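Local structure of heme oxygenase 1 (Synechocystis sp., 1WE1) at residues 116-121 / 185-190; 63-68 / 178-183; 3-8 / 173-178. The protein probably opens the heme ring to give biliverdin IXalpha, carbon monoxide and free iron, a key step towards the chromophores of the photosynthetic antennae. All blocks are in the same frame, centred on the assembly; numbering follows the deposited sequence.

Interaction 1 of 3, residues 116-121 / 185-190; sequences APELLV and AERIVD
A116, the first residue past helix 100-115 to leave helical geometry, brings its CB to the edge of the R187 guanidinium, 4.2 Å from NH1. The chain then passes through a short 3-10 turn, and E118 within it supplies the polar half of the contact. Its carboxylate meets R187 with one oxygen: OE2 of E118 accepts from NH2 of R187 at 2.8 Å and from NH1 of R187 at 3.0 Å. Both donors belong to the outer end of the guanidinium, and OE2 lies almost exactly in the guanidinium plane. The carboxylate plane is turned 64° from it, so NH1 reaches the anti lone pair while NH2 comes from above the carboxylate. Two bends shape this salt bridge: E118 has CG between its backbone N and carbonyl carbon (chi1 67°) and bends at chi2, while R187 turns at chi3 (-58°), which carries its head across to the turn.

L119 crosses R187 at about a right angle. Its CD2 lies 3.9 Å from NH1 of R187, oblique to the guanidinium, and approaches the helix backbone, 3.5 Å from the carbonyl O of R187. The same methyl touches CG1 of I188 at 4.2 Å, and L119 also touches V112 of helix 100-115. Deeper still, V121 packs crosswise on I188, though the exact position of its CG1 is doubtful.

A charged outer pair thus covers an aliphatic interior that continues through I69 and I180. This is helix-end packing in the all-helical heme oxygenase fold: the turn leading into helix 120-146, the distal helix that carries the heme-binding Y125, whose side chain is about 5 Å from that of V121, is pinned against helix 182-205.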
# COMPACT_ATOMS: atom_id res chain seq x y z
N ALA A 116 10.33 -18.02 1.63
CA ALA A 116 9.29 -18.26 0.63
C ALA A 116 9.14 -17.10 -0.36
O ALA A 116 8.05 -16.58 -0.54
CB ALA A 116 7.97 -18.53 1.31
N PRO A 117 10.22 -16.71 -1.03
CA PRO A 117 10.18 -15.61 -1.99
C PRO A 117 8.96 -15.55 -2.89
O PRO A 117 8.59 -14.47 -3.37
CB PRO A 117 11.48 -15.79 -2.79
CG PRO A 117 11.81 -17.23 -2.60
CD PRO A 117 11.50 -17.43 -1.14
N GLU A 118 8.33 -16.69 -3.14
CA GLU A 118 7.15 -16.67 -4.01
C GLU A 118 5.97 -15.98 -3.35
O GLU A 118 5.09 -15.47 -4.04
CB GLU A 118 6.75 -18.09 -4.47
CG GLU A 118 6.23 -19.05 -3.41
CD GLU A 118 7.32 -19.57 -2.47
OE1 GLU A 118 8.52 -19.44 -2.80
OE2 GLU A 118 6.97 -20.13 -1.41
N LEU A 119 5.95 -15.94 -2.02
CA LEU A 119 4.87 -15.27 -1.30
C LEU A 119 4.93 -13.75 -1.52
O LEU A 119 3.98 -13.02 -1.21
CB LEU A 119 4.95 -15.61 0.19
CG LEU A 119 4.63 -17.08 0.49
CD1 LEU A 119 4.56 -17.32 1.99
CD2 LEU A 119 3.31 -17.46 -0.17
N LEU A 120 6.06 -13.29 -2.06
CA LEU A 120 6.27 -11.88 -2.35
C LEU A 120 5.29 -11.40 -3.43
O LEU A 120 5.06 -10.20 -3.57
CB LEU A 120 7.70 -11.67 -2.83
CG LEU A 120 8.69 -10.89 -1.96
CD1 LEU A 120 8.42 -11.08 -0.49
CD2 LEU A 120 10.09 -11.35 -2.33
N VAL A 121 4.73 -12.32 -4.19
CA VAL A 121 3.78 -11.92 -5.22
C VAL A 121 2.47 -11.52 -4.56
O VAL A 121 1.69 -10.76 -5.13
CB VAL A 121 3.51 -13.06 -6.24
CG1 VAL A 121 3.09 -14.32 -5.51
CG2 VAL A 121 2.41 -12.63 -7.21
N ALA A 185 -0.13 -21.57 -5.27
CA ALA A 185 -0.97 -20.46 -5.68
C ALA A 185 -1.99 -20.17 -4.59
O ALA A 185 -2.53 -19.06 -4.50
CB ALA A 185 -1.69 -20.80 -6.98
N GLU A 186 -2.25 -21.16 -3.76
CA GLU A 186 -3.19 -20.99 -2.68
C GLU A 186 -2.51 -20.42 -1.43
O GLU A 186 -3.16 -19.78 -0.61
CB GLU A 186 -3.90 -22.31 -2.39
CG GLU A 186 -4.89 -22.69 -3.50
CD GLU A 186 -5.68 -23.97 -3.23
OE1 GLU A 186 -6.66 -24.23 -3.96
OE2 GLU A 186 -5.32 -24.73 -2.29
N ARG A 187 -1.21 -20.66 -1.30
CA ARG A 187 -0.44 -20.13 -0.17
C ARG A 187 -0.25 -18.63 -0.37
O ARG A 187 -0.06 -17.87 0.58
CB ARG A 187 0.93 -20.81 -0.07
CG ARG A 187 0.95 -22.18 0.58
CD ARG A 187 2.39 -22.62 0.89
NE ARG A 187 3.21 -22.65 -0.32
CZ ARG A 187 4.30 -21.91 -0.52
NH1 ARG A 187 4.73 -21.06 0.42
NH2 ARG A 187 4.96 -22.01 -1.67
N ILE A 188 -0.27 -18.23 -1.64
CA ILE A 188 -0.12 -16.86 -2.07
C ILE A 188 -1.40 -16.11 -1.74
O ILE A 188 -1.36 -14.99 -1.20
CB ILE A 188 0.15 -16.79 -3.60
CG1 ILE A 188 1.50 -17.44 -3.91
CG2 ILE A 188 0.09 -15.34 -4.09
CD1 ILE A 188 1.96 -17.30 -5.33
N VAL A 189 -2.53 -16.72 -2.07
CA VAL A 189 -3.81 -16.10 -1.77
C VAL A 189 -3.92 -15.89 -0.25
O VAL A 189 -4.29 -14.81 0.22
CB VAL A 189 -4.97 -16.97 -2.27
CG1 VAL A 189 -6.30 -16.40 -1.79
CG2 VAL A 189 -4.95 -17.00 -3.78
N ASP A 190 -3.57 -16.91 0.51
CA ASP A 190 -3.65 -16.76 1.96
C ASP A 190 -2.74 -15.64 2.45
O ASP A 190 -3.11 -14.89 3.34
CB ASP A 190 -3.32 -18.08 2.65
CG ASP A 190 -4.47 -19.07 2.58
OD1 ASP A 190 -4.26 -20.26 2.93
OD2 ASP A 190 -5.58 -18.66 2.17

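Interaction 2 of 3, residues 63-68 / 178-183; sequences HPILSH and LPIDQA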
# COMPACT_ATOMS: atom_id res chain seq x y z
N HIS A 63 14.81 -14.05 -10.70
CA HIS A 63 14.36 -15.28 -10.05
C HIS A 63 13.32 -15.98 -10.95
O HIS A 63 12.55 -15.32 -11.64
CB HIS A 63 13.78 -14.93 -8.67
CG HIS A 63 13.11 -16.06 -7.96
ND1 HIS A 63 11.79 -16.39 -8.15
CD2 HIS A 63 13.58 -16.92 -7.02
CE1 HIS A 63 11.46 -17.39 -7.36
NE2 HIS A 63 12.53 -17.73 -6.66
N PRO A 64 13.31 -17.32 -10.95
CA PRO A 64 12.38 -18.11 -11.76
C PRO A 64 10.91 -17.65 -11.73
O PRO A 64 10.21 -17.74 -12.74
CB PRO A 64 12.57 -19.52 -11.21
CG PRO A 64 14.04 -19.54 -10.94
CD PRO A 64 14.25 -18.20 -10.24
N ILE A 65 10.47 -17.17 -10.57
CA ILE A 65 9.09 -16.72 -10.42
C ILE A 65 8.93 -15.20 -10.39
O ILE A 65 8.32 -14.63 -11.28
CB ILE A 65 8.44 -17.31 -9.15
CG1 ILE A 65 8.27 -18.82 -9.32
CG2 ILE A 65 7.08 -16.65 -8.89
CD1 ILE A 65 7.67 -19.50 -8.10
N LEU A 66 9.50 -14.56 -9.36
CA LEU A 66 9.41 -13.11 -9.20
C LEU A 66 9.76 -12.25 -10.42
O LEU A 66 9.20 -11.16 -10.61
CB LEU A 66 10.25 -12.66 -7.99
CG LEU A 66 9.63 -12.75 -6.58
CD1 LEU A 66 8.20 -13.27 -6.63
CD2 LEU A 66 10.49 -13.66 -5.72
N SER A 67 10.69 -12.73 -11.25
CA SER A 67 11.11 -12.00 -12.44
C SER A 67 9.93 -11.65 -13.35
O SER A 67 10.02 -10.73 -14.17
CB SER A 67 12.12 -12.83 -13.25
OG SER A 67 11.50 -13.97 -13.83
N HIS A 68 8.85 -12.41 -13.21
CA HIS A 68 7.64 -12.22 -14.01
C HIS A 68 6.83 -11.01 -13.54
O HIS A 68 6.15 -10.37 -14.35
CB HIS A 68 6.77 -13.47 -13.95
CG HIS A 68 7.33 -14.65 -14.69
ND1 HIS A 68 8.62 -15.12 -14.49
CD2 HIS A 68 6.78 -15.48 -15.61
CE1 HIS A 68 8.82 -16.17 -15.25
NE2 HIS A 68 7.72 -16.41 -15.94
N LEU A 178 2.52 -17.42 -14.42
CA LEU A 178 3.50 -17.79 -13.40
C LEU A 178 3.68 -19.30 -13.26
O LEU A 178 2.70 -20.04 -13.16
CB LEU A 178 3.09 -17.20 -12.04
CG LEU A 178 3.83 -15.96 -11.55
CD1 LEU A 178 4.00 -14.96 -12.67
CD2 LEU A 178 3.06 -15.35 -10.39
N PRO A 179 4.94 -19.76 -13.27
CA PRO A 179 5.30 -21.18 -13.15
C PRO A 179 5.08 -21.74 -11.74
O PRO A 179 6.04 -22.11 -11.06
CB PRO A 179 6.76 -21.20 -13.56
CG PRO A 179 7.26 -19.86 -13.09
CD PRO A 179 6.14 -18.94 -13.51
N ILE A 180 3.83 -21.82 -11.31
CA ILE A 180 3.53 -22.34 -9.98
C ILE A 180 2.39 -23.35 -9.99
O ILE A 180 1.56 -23.34 -10.91
CB ILE A 180 3.14 -21.19 -9.00
CG1 ILE A 180 1.83 -20.54 -9.44
CG2 ILE A 180 4.26 -20.16 -8.94
CD1 ILE A 180 1.27 -19.54 -8.46
N ASP A 181 2.35 -24.21 -8.98
CA ASP A 181 1.29 -25.21 -8.88
C ASP A 181 0.16 -24.71 -7.98
O ASP A 181 0.40 -24.05 -6.97
CB ASP A 181 1.84 -26.55 -8.35
CG ASP A 181 2.37 -26.45 -6.92
OD1 ASP A 181 1.65 -25.94 -6.04
OD2 ASP A 181 3.51 -26.91 -6.67
N GLN A 182 -1.07 -25.03 -8.36
CA GLN A 182 -2.25 -24.62 -7.61
C GLN A 182 -2.08 -24.67 -6.09
O GLN A 182 -2.70 -23.88 -5.36
CB GLN A 182 -3.45 -25.47 -8.02
CG GLN A 182 -4.53 -24.68 -8.71
CD GLN A 182 -5.23 -23.74 -7.77
OE1 GLN A 182 -5.91 -22.81 -8.20
NE2 GLN A 182 -5.08 -23.98 -6.47
N ALA A 183 -1.25 -25.60 -5.61
CA ALA A 183 -1.02 -25.74 -4.17
C ALA A 183 -0.40 -24.47 -3.58
O ALA A 183 -0.88 -23.93 -2.58
CB ALA A 183 -0.11 -26.93 -3.90
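The two backbones come closest at I65 and L178, whose CA atoms are 6.4 Å apart, with no hydrogen bond between the segments. Segment 178-183 approaches through an inverse gamma turn centred on P179, closed by I180 N to L178 O at 2.8 Å. Beyond it D181 takes the N-cap position of helix 182-205, its OD1 bonded to N of T184.

The contact joins the loop after helix 36-59 to this linker by apolar packing near the surface. I65 has the largest share in it. With CG1 anti to the carbonyl carbon (chi1 -67°), the isoleucine sends CG1 alongside the proline ring, 4.0 Å from CG of P179, and carries CD1 on to CG2 of I180, 3.6 Å away; these last two side chains cross nearly at right angles. The CG2 branch of I65 faces CG of L178.

H68 covers the other part of the turn. Its CB touches CD1 of L178 at 3.4 Å, and within its own segment its ND1 donates to OG of S67, which would restrain the ring's rotation. P179 then offers CD to one face of that imidazole in a CH-pi contact, 4.1 Å from the ring centroid, displaced towards NE2.

Interaction 3 of 3, residues 3-8 / 173-178; sequences VNLASQ and QAMNDL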
# COMPACT_ATOMS: atom_id res chain seq x y z
N VAL A 3 -1.69 -21.48 -13.74
CA VAL A 3 -2.80 -21.65 -12.79
C VAL A 3 -3.89 -20.55 -12.78
O VAL A 3 -5.02 -20.82 -12.38
CB VAL A 3 -2.27 -21.82 -11.35
CG1 VAL A 3 -3.42 -21.94 -10.35
CG2 VAL A 3 -1.38 -23.05 -11.28
N ASN A 4 -3.55 -19.34 -13.21
CA ASN A 4 -4.50 -18.21 -13.27
C ASN A 4 -4.81 -17.55 -11.90
O ASN A 4 -5.96 -17.23 -11.58
CB ASN A 4 -5.79 -18.65 -14.01
CG ASN A 4 -7.02 -18.78 -13.10
OD1 ASN A 4 -7.01 -19.50 -12.10
ND2 ASN A 4 -8.09 -18.07 -13.46
N LEU A 5 -3.76 -17.32 -11.11
CA LEU A 5 -3.93 -16.72 -9.79
C LEU A 5 -4.59 -15.33 -9.83
O LEU A 5 -5.23 -14.92 -8.87
CB LEU A 5 -2.58 -16.66 -9.04
CG LEU A 5 -1.41 -15.82 -9.55
CD1 LEU A 5 -1.76 -14.35 -9.43
CD2 LEU A 5 -0.18 -16.11 -8.73
N ALA A 6 -4.43 -14.62 -10.94
CA ALA A 6 -5.01 -13.29 -11.08
C ALA A 6 -6.46 -13.25 -10.60
O ALA A 6 -6.86 -12.35 -9.85
CB ALA A 6 -4.93 -12.83 -12.53
N SER A 7 -7.26 -14.22 -11.02
CA SER A 7 -8.66 -14.28 -10.62
C SER A 7 -8.82 -14.89 -9.24
O SER A 7 -9.78 -14.60 -8.52
CB SER A 7 -9.46 -15.08 -11.64
OG SER A 7 -9.48 -14.40 -12.89
N GLN A 8 -7.87 -15.74 -8.86
CA GLN A 8 -7.91 -16.36 -7.55
C GLN A 8 -7.61 -15.32 -6.47
O GLN A 8 -8.24 -15.32 -5.42
CB GLN A 8 -6.92 -17.53 -7.51
CG GLN A 8 -7.33 -18.68 -8.43
CD GLN A 8 -6.46 -19.91 -8.27
OE1 GLN A 8 -6.32 -20.45 -7.17
NE2 GLN A 8 -5.88 -20.38 -9.38
N GLN A 173 -1.87 -10.44 -16.37
CA GLN A 173 -1.39 -11.42 -17.32
C GLN A 173 -0.13 -12.05 -16.74
O GLN A 173 -0.02 -13.28 -16.64
CB GLN A 173 -1.07 -10.73 -18.66
CG GLN A 173 -0.49 -11.64 -19.74
CD GLN A 173 -1.44 -12.76 -20.13
OE1 GLN A 173 -2.60 -12.52 -20.48
NE2 GLN A 173 -0.95 -14.00 -20.08
N ALA A 174 0.82 -11.20 -16.36
CA ALA A 174 2.08 -11.65 -15.79
C ALA A 174 1.82 -12.70 -14.72
O ALA A 174 2.48 -13.75 -14.69
CB ALA A 174 2.83 -10.48 -15.19
N MET A 175 0.86 -12.44 -13.84
CA MET A 175 0.53 -13.38 -12.78
C MET A 175 -0.02 -14.69 -13.33
O MET A 175 0.30 -15.77 -12.82
CB MET A 175 -0.51 -12.76 -11.83
CG MET A 175 0.02 -11.63 -10.97
SD MET A 175 -1.07 -11.28 -9.56
CE MET A 175 -2.46 -10.46 -10.37
N ASN A 176 -0.86 -14.60 -14.36
CA ASN A 176 -1.47 -15.77 -14.98
C ASN A 176 -0.51 -16.65 -15.77
O ASN A 176 -0.88 -17.74 -16.22
CB ASN A 176 -2.62 -15.33 -15.89
CG ASN A 176 -3.77 -14.72 -15.12
OD1 ASN A 176 -4.34 -15.35 -14.22
ND2 ASN A 176 -4.11 -13.48 -15.46
N ASP A 177 0.73 -16.18 -15.95
CA ASP A 177 1.73 -16.95 -16.66
C ASP A 177 2.85 -17.35 -15.71
O ASP A 177 3.98 -17.60 -16.13
CB ASP A 177 2.33 -16.14 -17.82
CG ASP A 177 1.28 -15.66 -18.82
OD1 ASP A 177 0.31 -16.41 -19.07
OD2 ASP A 177 1.45 -14.55 -19.37
N LEU A 178 2.52 -17.42 -14.42
CA LEU A 178 3.50 -17.79 -13.40
C LEU A 178 3.68 -19.30 -13.26
O LEU A 178 2.70 -20.04 -13.16
CB LEU A 178 3.09 -17.20 -12.04
CG LEU A 178 3.83 -15.96 -11.55
CD1 LEU A 178 4.00 -14.96 -12.67
CD2 LEU A 178 3.06 -15.35 -10.39
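A6 and N176 meet at the start of helix 5-12, where CB of A6 sits against the terminal amide of the asparagine, 3.1 Å from its OD1. That oxygen also accepts a weak hydrogen bond from N of A6, 3.4 Å long and bent to 135°. N4, at the N-cap position with a left-handed backbone (phi 77°), is where the two chains come closest, the CA atoms of N4 and N176 being only 4.2 Å apart. OD1 of N176 thus lies beside the first turn of the helix and gives the N-H of A6 a weak acceptor.

Beneath this polar patch the packing is tight and apolar. L5 crosses M175 at about a right angle, though the closest approaches of its CD1 are doubtful in the model. The second methyl of L5, CD2, lies 3.7 Å from CD2 of L178. M175 bends at chi3 (-74°), bringing CE under the helix backbone, 3.9 Å from CA of A6, and the M175 side chain also touches Y125 and L129 of helix 120-146. In the heme oxygenase fold this places the contact close to the heme pocket: the M175 side chain is about 6 Å from the bound heme, and that of A6 about 4 Å from the side chain of heme-binding R172.

The solvent side, where N4, Q173 and D177 are exposed, is looser and makes few contacts across. The N4 side chain starts away from helix 164-176, CB alone meeting OD1 of N176. Q173 and D177 bond to each other within their own segment, NE2 of Q173 to OD2 of D177 at 2.6 Å and nearly straight.

In the fold
The three contacts form one continuous patch at one end of the helical bundle. The centres of interactions 1 and 2 are 9 Å apart, as are those of 2 and 3, while 1 and 3 are 12 Å apart. Interactions 2 and 3 share L178, and interactions 1 and 2 both draw on helix 182-205. Along the chain all three first segments (3-8, 63-68, 116-121) precede all three second ones, so every pair of contacts crosses. Packing continues between them: I180 touches A185 and I188, and L5 reaches I188. The linker between helices 164-176 and 182-205 is held against the N-terminal helix, the 63-68 loop and the start of helix 120-146, A6 adjoining R172 and M175 adjoining Y125.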